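Local atomic coordinates of cytochrome P450 (CYP102L1) (Mycobacterium phage Adler, PDB entry 6N6Q), a protein that probably works as a haem-thiolate monooxygenase, using its bound iron protoporphyrin IX to activate molecular oxygen. Residues A[349-354]-A[366-371]; A[64-69]-A[404-409]. One frame throughout, in Å; residues are numbered along the deposited sequence.

Both contacts belong to the sheet-rich side of the P450 fold, far from the centre of the chain, and both are partly buried. Contact 1 is made of neighbouring strands and an adjoining turn: backbone hydrogen bonds do most of the joining, with a Phe-Trp pair beside them. Contact 2 has no hydrogen bond across it and relies on prolines, isoleucines and the carboxylate end of Glu66, where the helix after strand 58-62 meets an irregular loop. The centres lie about 19 Å apart and the nearest atoms about 6 Å, so the contacts do not touch, but strand 58-62 is shared, because Trp370 and Val371 of contact 1 and Ile68 of contact 2 all pack on it.

Contact 1. Residues A[349-354]-A[366-371]; sequences FRQAKQ and KKNDWV. With CAC (cacodylate ion), chain F.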
ATOM      1  N   PHE A 349       6.823   4.877 -11.413  1.00 48.41           N
ATOM      2  CA  PHE A 349       7.211   5.354 -12.732  1.00 50.68           C
ATOM      3  C   PHE A 349       7.458   6.854 -12.682  1.00 51.81           C
ATOM      4  O   PHE A 349       6.644   7.605 -12.133  1.00 49.93           O
ATOM      5  CB  PHE A 349       6.136   5.027 -13.769  1.00 42.88           C
ATOM      6  CG  PHE A 349       6.074   3.573 -14.136  1.00 51.08           C
ATOM      7  CD1 PHE A 349       6.910   3.057 -15.116  1.00 46.34           C
ATOM      8  CD2 PHE A 349       5.182   2.721 -13.505  1.00 41.15           C
ATOM      9  CE1 PHE A 349       6.855   1.718 -15.460  1.00 45.48           C
ATOM     10  CE2 PHE A 349       5.124   1.382 -13.843  1.00 44.41           C
ATOM     11  CZ  PHE A 349       5.961   0.880 -14.822  1.00 46.70           C
ATOM     12  N   ARG A 350       8.577   7.285 -13.258  1.00 41.38           N
ATOM     13  CA  ARG A 350       8.922   8.694 -13.330  1.00 46.74           C
ATOM     14  C   ARG A 350       9.056   9.113 -14.787  1.00 42.94           C
ATOM     15  O   ARG A 350       9.270   8.285 -15.673  1.00 44.56           O
ATOM     16  CB  ARG A 350      10.220   8.992 -12.573  1.00 43.06           C
ATOM     17  CG  ARG A 350      10.184   8.594 -11.107  1.00 46.42           C
ATOM     18  CD  ARG A 350      10.776   9.685 -10.239  1.00 43.41           C
ATOM     19  NE  ARG A 350       9.766  10.636  -9.788  1.00 50.84           N
ATOM     20  CZ  ARG A 350      10.029  11.884  -9.416  1.00 55.16           C
ATOM     21  NH1 ARG A 350      11.273  12.342  -9.460  1.00 47.94           N
ATOM     22  NH2 ARG A 350       9.047  12.678  -9.011  1.00 52.79           N
ATOM     23  N   GLN A 351       8.919  10.415 -15.026  1.00 44.63           N
ATOM     24  CA  GLN A 351       9.029  10.970 -16.367  1.00 53.74           C
ATOM     25  C   GLN A 351       9.837  12.257 -16.307  1.00 51.97           C
ATOM     26  O   GLN A 351       9.881  12.933 -15.276  1.00 53.49           O
ATOM     27  CB  GLN A 351       7.649  11.234 -16.991  1.00 51.07           C
ATOM     28  CG  GLN A 351       6.856  12.329 -16.307  1.00 46.85           C
ATOM     29  CD  GLN A 351       5.446  12.450 -16.842  1.00 51.60           C
ATOM     30  OE1 GLN A 351       4.913  11.514 -17.439  1.00 50.20           O
ATOM     31  NE2 GLN A 351       4.831  13.607 -16.632  1.00 51.04           N
ATOM     32  N   ALA A 352      10.487  12.582 -17.422  1.00 52.99           N
ATOM     33  CA  ALA A 352      11.392  13.722 -17.483  1.00 57.19           C
ATOM     34  C   ALA A 352      10.615  14.997 -17.784  1.00 60.25           C
ATOM     35  O   ALA A 352       9.867  15.060 -18.766  1.00 54.37           O
ATOM     36  CB  ALA A 352      12.471  13.493 -18.541  1.00 54.67           C
ATOM     37  N   LYS A 353      10.796  16.012 -16.935  1.00 51.40           N
ATOM     38  CA  LYS A 353      10.136  17.293 -17.166  1.00 59.84           C
ATOM     39  C   LYS A 353      10.784  18.055 -18.314  1.00 67.27           C
ATOM     40  O   LYS A 353      10.123  18.867 -18.970  1.00 65.18           O
ATOM     41  CB  LYS A 353      10.159  18.133 -15.889  1.00 57.61           C
ATOM     42  CG  LYS A 353       9.435  17.489 -14.719  1.00 58.49           C
ATOM     43  CD  LYS A 353       9.736  18.196 -13.407  1.00 57.73           C
ATOM     44  CE  LYS A 353       9.182  19.609 -13.389  1.00 55.81           C
ATOM     45  NZ  LYS A 353       9.507  20.303 -12.112  1.00 60.79           N
ATOM     46  N   GLN A 354      12.071  17.817 -18.560  1.00 73.37           N
ATOM     47  CA  GLN A 354      12.806  18.448 -19.646  1.00 66.49           C
ATOM     48  C   GLN A 354      13.716  17.406 -20.277  1.00 70.55           C
ATOM     49  O   GLN A 354      13.819  16.271 -19.802  1.00 69.34           O
ATOM     50  CB  GLN A 354      13.638  19.641 -19.153  1.00 64.18           C
ATOM     51  CG  GLN A 354      12.937  20.537 -18.144  1.00 83.74           C
ATOM     52  CD  GLN A 354      13.908  21.363 -17.324  1.00 90.49           C
ATOM     53  OE1 GLN A 354      13.680  21.613 -16.139  1.00 90.09           O
ATOM     54  NE2 GLN A 354      14.998  21.794 -17.951  1.00 77.92           N
ATOM     55  N   LYS A 366      14.589  12.537 -23.530  1.00 60.40           N
ATOM     56  CA  LYS A 366      13.728  13.619 -23.978  1.00 63.03           C
ATOM     57  C   LYS A 366      12.595  13.823 -22.976  1.00 63.79           C
ATOM     58  O   LYS A 366      12.219  12.908 -22.239  1.00 58.49           O
ATOM     59  CB  LYS A 366      13.184  13.300 -25.377  1.00 59.53           C
ATOM     60  CG  LYS A 366      12.045  14.178 -25.879  1.00 72.71           C
ATOM     61  CD  LYS A 366      12.456  15.636 -26.013  1.00 73.53           C
ATOM     62  CE  LYS A 366      11.261  16.497 -26.391  1.00 73.56           C
ATOM     63  NZ  LYS A 366      10.048  16.119 -25.606  1.00 72.40           N
ATOM     64  N   LYS A 367      12.080  15.051 -22.924  1.00 66.61           N
ATOM     65  CA  LYS A 367      10.932  15.358 -22.080  1.00 61.68           C
ATOM     66  C   LYS A 367       9.795  14.375 -22.337  1.00 65.12           C
ATOM     67  O   LYS A 367       9.532  13.991 -23.481  1.00 63.17           O
ATOM     68  CB  LYS A 367      10.462  16.793 -22.338  1.00 65.46           C
ATOM     69  CG  LYS A 367       9.188  17.181 -21.602  1.00 69.67           C
ATOM     70  CD  LYS A 367       8.747  18.592 -21.959  1.00 57.02           C
ATOM     71  CE  LYS A 367       7.409  18.925 -21.320  1.00 65.55           C
ATOM     72  NZ  LYS A 367       6.952  20.300 -21.658  1.00 77.04           N
ATOM     73  N   ASN A 368       9.141  13.956 -21.251  1.00 61.46           N
ATOM     74  CA  ASN A 368       8.041  12.993 -21.217  1.00 57.87           C
ATOM     75  C   ASN A 368       8.487  11.556 -21.463  1.00 58.29           C
ATOM     76  O   ASN A 368       7.634  10.670 -21.599  1.00 57.92           O
ATOM     77  CB  ASN A 368       6.919  13.350 -22.201  1.00 47.51           C
ATOM     78  CG  ASN A 368       6.130  14.567 -21.765  1.00 58.85           C
ATOM     79  OD1 ASN A 368       6.087  14.903 -20.580  1.00 64.65           O
ATOM     80  ND2 ASN A 368       5.495  15.234 -22.721  1.00 63.17           N
ATOM     81  N   ASP A 369       9.790  11.293 -21.529  1.00 50.64           N
ATOM     82  CA  ASP A 369      10.260   9.915 -21.493  1.00 52.23           C
ATOM     83  C   ASP A 369      10.145   9.383 -20.073  1.00 49.73           C
ATOM     84  O   ASP A 369      10.419  10.097 -19.104  1.00 44.54           O
ATOM     85  CB  ASP A 369      11.706   9.816 -21.978  1.00 52.38           C
ATOM     86  CG  ASP A 369      11.841  10.054 -23.469  1.00 58.39           C
ATOM     87  OD1 ASP A 369      10.845   9.859 -24.198  1.00 58.42           O
ATOM     88  OD2 ASP A 369      12.945  10.432 -23.913  1.00 65.53           O
ATOM     89  N   TRP A 370       9.733   8.126 -19.944  1.00 44.09           N
ATOM     90  CA  TRP A 370       9.434   7.558 -18.640  1.00 49.46           C
ATOM     91  C   TRP A 370      10.293   6.333 -18.361  1.00 46.21           C
ATOM     92  O   TRP A 370      10.645   5.575 -19.270  1.00 43.29           O
ATOM     93  CB  TRP A 370       7.942   7.201 -18.512  1.00 44.09           C
ATOM     94  CG  TRP A 370       7.376   6.440 -19.669  1.00 40.61           C
ATOM     95  CD1 TRP A 370       7.003   6.948 -20.880  1.00 42.69           C
ATOM     96  CD2 TRP A 370       7.093   5.037 -19.718  1.00 40.26           C
ATOM     97  NE1 TRP A 370       6.518   5.945 -21.684  1.00 46.47           N
ATOM     98  CE2 TRP A 370       6.561   4.762 -20.994  1.00 44.80           C
ATOM     99  CE3 TRP A 370       7.243   3.986 -18.810  1.00 38.54           C
ATOM    100  CZ2 TRP A 370       6.178   3.481 -21.383  1.00 44.22           C
ATOM    101  CZ3 TRP A 370       6.863   2.715 -19.198  1.00 41.31           C
ATOM    102  CH2 TRP A 370       6.337   2.473 -20.474  1.00 42.82           C
ATOM    103  N   VAL A 371      10.631   6.157 -17.082  1.00 42.72           N
ATOM    104  CA  VAL A 371      11.405   5.024 -16.598  1.00 41.37           C
ATOM    105  C   VAL A 371      10.699   4.437 -15.382  1.00 50.28           C
ATOM    106  O   VAL A 371       9.758   5.019 -14.837  1.00 47.82           O
ATOM    107  CB  VAL A 371      12.856   5.411 -16.239  1.00 51.17           C
ATOM    108  CG1 VAL A 371      13.578   5.990 -17.450  1.00 42.12           C
ATOM    109  CG2 VAL A 371      12.865   6.395 -15.077  1.00 47.39           C
TER
HETATM  110 AS   CAC F 502       0.890  14.132 -17.320  0.75 67.01          AS
HETATM  111  O1  CAC F 502      -0.094  15.417 -16.713  0.75 59.41           O
HETATM  112  O2  CAC F 502       1.492  12.869 -16.309  0.75 58.08           O
HETATM  113  C1  CAC F 502      -0.056  13.333 -18.787  0.75 52.32           C
HETATM  114  C2  CAC F 502       2.364  14.938 -18.241  0.75 64.09           C
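The side chains of Phe349 and Trp370 run side by side and point the same way, but their ring planes are inclined at 65°, with Phe349 CD1 3.8 Å from Trp370 CE3. With chi1 47°, Trp370 CG sits between its backbone N and carbonyl carbon, which puts the six-membered ring of the indole beside Phe349, CE3 toward CD1. Gln351, on the same face as Trp370, suits a partly exposed polar spot: its OE1 bonds Asn80, and its NE2 bonds Glu78 and weakly a cacodylate ion, probably from the crystallisation liquor. On the reverse face Arg350 sits beside branched, buried Val371, and its guanidinium turns away to bond the carbonyl of Ile71. Two backbone bonds join this pair, Arg350 N to Val371 O at 3.0 Å and Val371 N to Arg350 O at 2.9 Å. Farther along, Asn368 N gives a nearly straight bond (177°) to Ala352 O, and small Ala352 fits its CB against Lys366 O at 3.8 Å. Asn368 has positive phi, as the third position of the type II turn Lys366-Asp369 favours. Strands 347-352 and 370-374 pair antiparallel within the mixed beta sheet beside the haem in the cytochrome P450 fold.

Contact 2. Residues A[64-69]-A[404-409]; sequences GPELIE and LGPHIY
Ile408 reaches over the first turn of helix 65-71 and lays its CG1-CD1 arm across Ile68, whose CG2 is 3.7 Å from Ile408 CD1. With chi1 -64° and chi2 -60°, the Ile408 arm folds toward the helix and also meets its backbone, CD1 coming to 3.8 Å from Pro65 O and CG1 lying near Pro65 CA. Ile68 answers with the branch anti to its own backbone N. Two beta-branched residues suit this buried place, since each offers a broad hydrocarbon surface; Ala378 touches both, and Val62 packs on Ile68.

One turn earlier in the helix, Pro65 CB rests 3.6 Å from Pro406 O. Proline is well placed here: directly after the N-cap Gly64 its lack of an N-H costs no helical bond, while Gly64 O accepts the N-H of Ile68. At the exposed border Glu66 bends at chi2 (86°), which brings its carboxylate back across Pro406 at a slant, with OE2 3.4 Å from Pro406 CB. This is van der Waals contact of an acid with a ring, and the carboxylate stays in a solvent-facing region.

The loop is shaped from within. Gly405 takes backbone angles that call for glycine, and its carbonyl O accepts a hydrogen bond from His407 ND1 at 2.7 Å. The imidazole is thereby held on the far side of the loop from the helix, where Leu404 CD1 lies over one face and Trp384 meets it edge-to-face.

Residues 404-409 lead into the glycine-rich PFGxGxRxCxG sequence, which in P450s carries the cysteine ligand of the haem iron. The contact thus joins the short helix that follows strand 58-62 to the approach of the haem-binding loop of the cytochrome P450 fold.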
ATOM      1  N   GLY A  64      19.843   1.259  -9.785  1.00 50.42           N
ATOM      2  CA  GLY A  64      21.104   1.643  -9.198  1.00 50.13           C
ATOM      3  C   GLY A  64      20.966   2.827  -8.262  1.00 55.77           C
ATOM      4  O   GLY A  64      20.194   3.757  -8.515  1.00 57.75           O
ATOM      5  N   PRO A  65      21.725   2.815  -7.162  1.00 60.24           N
ATOM      6  CA  PRO A  65      21.546   3.868  -6.142  1.00 57.70           C
ATOM      7  C   PRO A  65      21.799   5.278  -6.655  1.00 65.99           C
ATOM      8  O   PRO A  65      20.968   6.167  -6.434  1.00 66.86           O
ATOM      9  CB  PRO A  65      22.549   3.462  -5.053  1.00 61.74           C
ATOM     10  CG  PRO A  65      22.743   1.992  -5.244  1.00 61.92           C
ATOM     11  CD  PRO A  65      22.671   1.774  -6.724  1.00 60.33           C
ATOM     12  N   GLU A  66      22.928   5.514  -7.330  1.00 64.44           N
ATOM     13  CA  GLU A  66      23.216   6.860  -7.820  1.00 67.97           C
ATOM     14  C   GLU A  66      22.261   7.264  -8.935  1.00 62.25           C
ATOM     15  O   GLU A  66      21.871   8.435  -9.033  1.00 62.89           O
ATOM     16  CB  GLU A  66      24.665   6.955  -8.301  1.00 69.76           C
ATOM     17  CG  GLU A  66      25.703   6.980  -7.192  1.00 69.81           C
ATOM     18  CD  GLU A  66      26.118   5.592  -6.748  1.00 80.30           C
ATOM     19  OE1 GLU A  66      25.567   4.604  -7.284  1.00 76.62           O
ATOM     20  OE2 GLU A  66      26.999   5.489  -5.868  1.00 78.14           O
ATOM     21  N   LEU A  67      21.877   6.316  -9.790  1.00 56.28           N
ATOM     22  CA  LEU A  67      20.970   6.639 -10.886  1.00 59.57           C
ATOM     23  C   LEU A  67      19.569   6.954 -10.375  1.00 60.84           C
ATOM     24  O   LEU A  67      18.925   7.892 -10.859  1.00 59.73           O
ATOM     25  CB  LEU A  67      20.928   5.487 -11.891  1.00 57.16           C
ATOM     26  CG  LEU A  67      22.164   5.301 -12.772  1.00 57.48           C
ATOM     27  CD1 LEU A  67      22.060   4.016 -13.572  1.00 58.04           C
ATOM     28  CD2 LEU A  67      22.335   6.493 -13.695  1.00 57.38           C
ATOM     29  N   ILE A  68      19.084   6.188  -9.394  1.00 52.47           N
ATOM     30  CA  ILE A  68      17.718   6.373  -8.911  1.00 56.13           C
ATOM     31  C   ILE A  68      17.554   7.737  -8.253  1.00 59.58           C
ATOM     32  O   ILE A  68      16.559   8.434  -8.483  1.00 61.25           O
ATOM     33  CB  ILE A  68      17.327   5.230  -7.956  1.00 56.40           C
ATOM     34  CG1 ILE A  68      17.026   3.955  -8.744  1.00 50.69           C
ATOM     35  CG2 ILE A  68      16.129   5.623  -7.106  1.00 51.09           C
ATOM     36  CD1 ILE A  68      16.669   2.776  -7.874  1.00 48.10           C
ATOM     37  N   GLU A  69      18.523   8.147  -7.428  1.00 56.80           N
ATOM     38  CA  GLU A  69      18.406   9.439  -6.760  1.00 61.62           C
ATOM     39  C   GLU A  69      18.447  10.602  -7.742  1.00 59.40           C
ATOM     40  O   GLU A  69      17.908  11.671  -7.437  1.00 63.29           O
ATOM     41  CB  GLU A  69      19.496   9.593  -5.696  1.00 58.84           C
ATOM     42  CG  GLU A  69      20.909   9.346  -6.176  1.00 72.14           C
ATOM     43  CD  GLU A  69      21.897   9.235  -5.026  1.00 87.33           C
ATOM     44  OE1 GLU A  69      21.463   9.347  -3.859  1.00 87.55           O
ATOM     45  OE2 GLU A  69      23.103   9.034  -5.285  1.00 84.20           O
ATOM     46  N   LEU A 404      26.288   3.473   5.519  1.00 76.21           N
ATOM     47  CA  LEU A 404      26.130   2.795   4.236  1.00 76.47           C
ATOM     48  C   LEU A 404      26.621   3.626   3.057  1.00 72.38           C
ATOM     49  O   LEU A 404      27.382   3.129   2.223  1.00 74.85           O
ATOM     50  CB  LEU A 404      24.660   2.416   4.021  1.00 71.04           C
ATOM     51  CG  LEU A 404      24.083   1.329   4.929  1.00 69.25           C
ATOM     52  CD1 LEU A 404      22.604   1.128   4.640  1.00 68.21           C
ATOM     53  CD2 LEU A 404      24.848   0.028   4.755  1.00 63.46           C
ATOM     54  N   GLY A 405      26.194   4.882   2.964  1.00 70.33           N
ATOM     55  CA  GLY A 405      26.490   5.694   1.812  1.00 74.25           C
ATOM     56  C   GLY A 405      25.345   5.690   0.818  1.00 77.26           C
ATOM     57  O   GLY A 405      24.169   5.739   1.193  1.00 83.40           O
ATOM     58  N   PRO A 406      25.670   5.629  -0.478  1.00 77.01           N
ATOM     59  CA  PRO A 406      24.619   5.659  -1.506  1.00 62.15           C
ATOM     60  C   PRO A 406      23.706   4.443  -1.456  1.00 65.31           C
ATOM     61  O   PRO A 406      24.111   3.335  -1.822  1.00 64.91           O
ATOM     62  CB  PRO A 406      25.413   5.707  -2.819  1.00 68.56           C
ATOM     63  CG  PRO A 406      26.777   6.189  -2.433  1.00 64.35           C
ATOM     64  CD  PRO A 406      27.018   5.635  -1.065  1.00 72.12           C
ATOM     65  N   HIS A 407      22.469   4.645  -1.008  1.00 65.63           N
ATOM     66  CA  HIS A 407      21.484   3.575  -0.955  1.00 64.04           C
ATOM     67  C   HIS A 407      20.095   4.188  -1.041  1.00 61.97           C
ATOM     68  O   HIS A 407      19.879   5.330  -0.628  1.00 61.22           O
ATOM     69  CB  HIS A 407      21.623   2.737   0.321  1.00 60.04           C
ATOM     70  CG  HIS A 407      21.243   3.472   1.568  1.00 63.44           C
ATOM     71  ND1 HIS A 407      22.093   4.357   2.198  1.00 67.91           N
ATOM     72  CD2 HIS A 407      20.107   3.453   2.302  1.00 61.63           C
ATOM     73  CE1 HIS A 407      21.494   4.852   3.267  1.00 73.27           C
ATOM     74  NE2 HIS A 407      20.287   4.321   3.352  1.00 69.63           N
ATOM     75  N   ILE A 408      19.155   3.418  -1.582  1.00 50.11           N
ATOM     76  CA  ILE A 408      17.790   3.876  -1.812  1.00 56.53           C
ATOM     77  C   ILE A 408      16.861   3.162  -0.841  1.00 54.17           C
ATOM     78  O   ILE A 408      16.943   1.939  -0.675  1.00 52.89           O
ATOM     79  CB  ILE A 408      17.352   3.635  -3.267  1.00 47.60           C
ATOM     80  CG1 ILE A 408      18.200   4.474  -4.223  1.00 50.68           C
ATOM     81  CG2 ILE A 408      15.871   3.951  -3.442  1.00 51.00           C
ATOM     82  CD1 ILE A 408      18.102   5.964  -3.980  1.00 53.19           C
ATOM     83  N   TYR A 409      15.981   3.931  -0.194  1.00 48.67           N
ATOM     84  CA  TYR A 409      14.915   3.366   0.636  1.00 50.69           C
ATOM     85  C   TYR A 409      13.727   4.327   0.557  1.00 51.60           C
ATOM     86  O   TYR A 409      13.592   5.234   1.381  1.00 55.15           O
ATOM     87  CB  TYR A 409      15.366   3.146   2.072  1.00 52.55           C
ATOM     88  CG  TYR A 409      14.280   2.567   2.947  1.00 52.11           C
ATOM     89  CD1 TYR A 409      13.886   1.243   2.806  1.00 51.13           C
ATOM     90  CD2 TYR A 409      13.644   3.344   3.904  1.00 53.11           C
ATOM     91  CE1 TYR A 409      12.888   0.710   3.597  1.00 56.53           C
ATOM     92  CE2 TYR A 409      12.645   2.818   4.703  1.00 47.15           C
ATOM     93  CZ  TYR A 409      12.272   1.501   4.544  1.00 55.52           C
ATOM     94  OH  TYR A 409      11.278   0.967   5.333  1.00 53.06           O
TER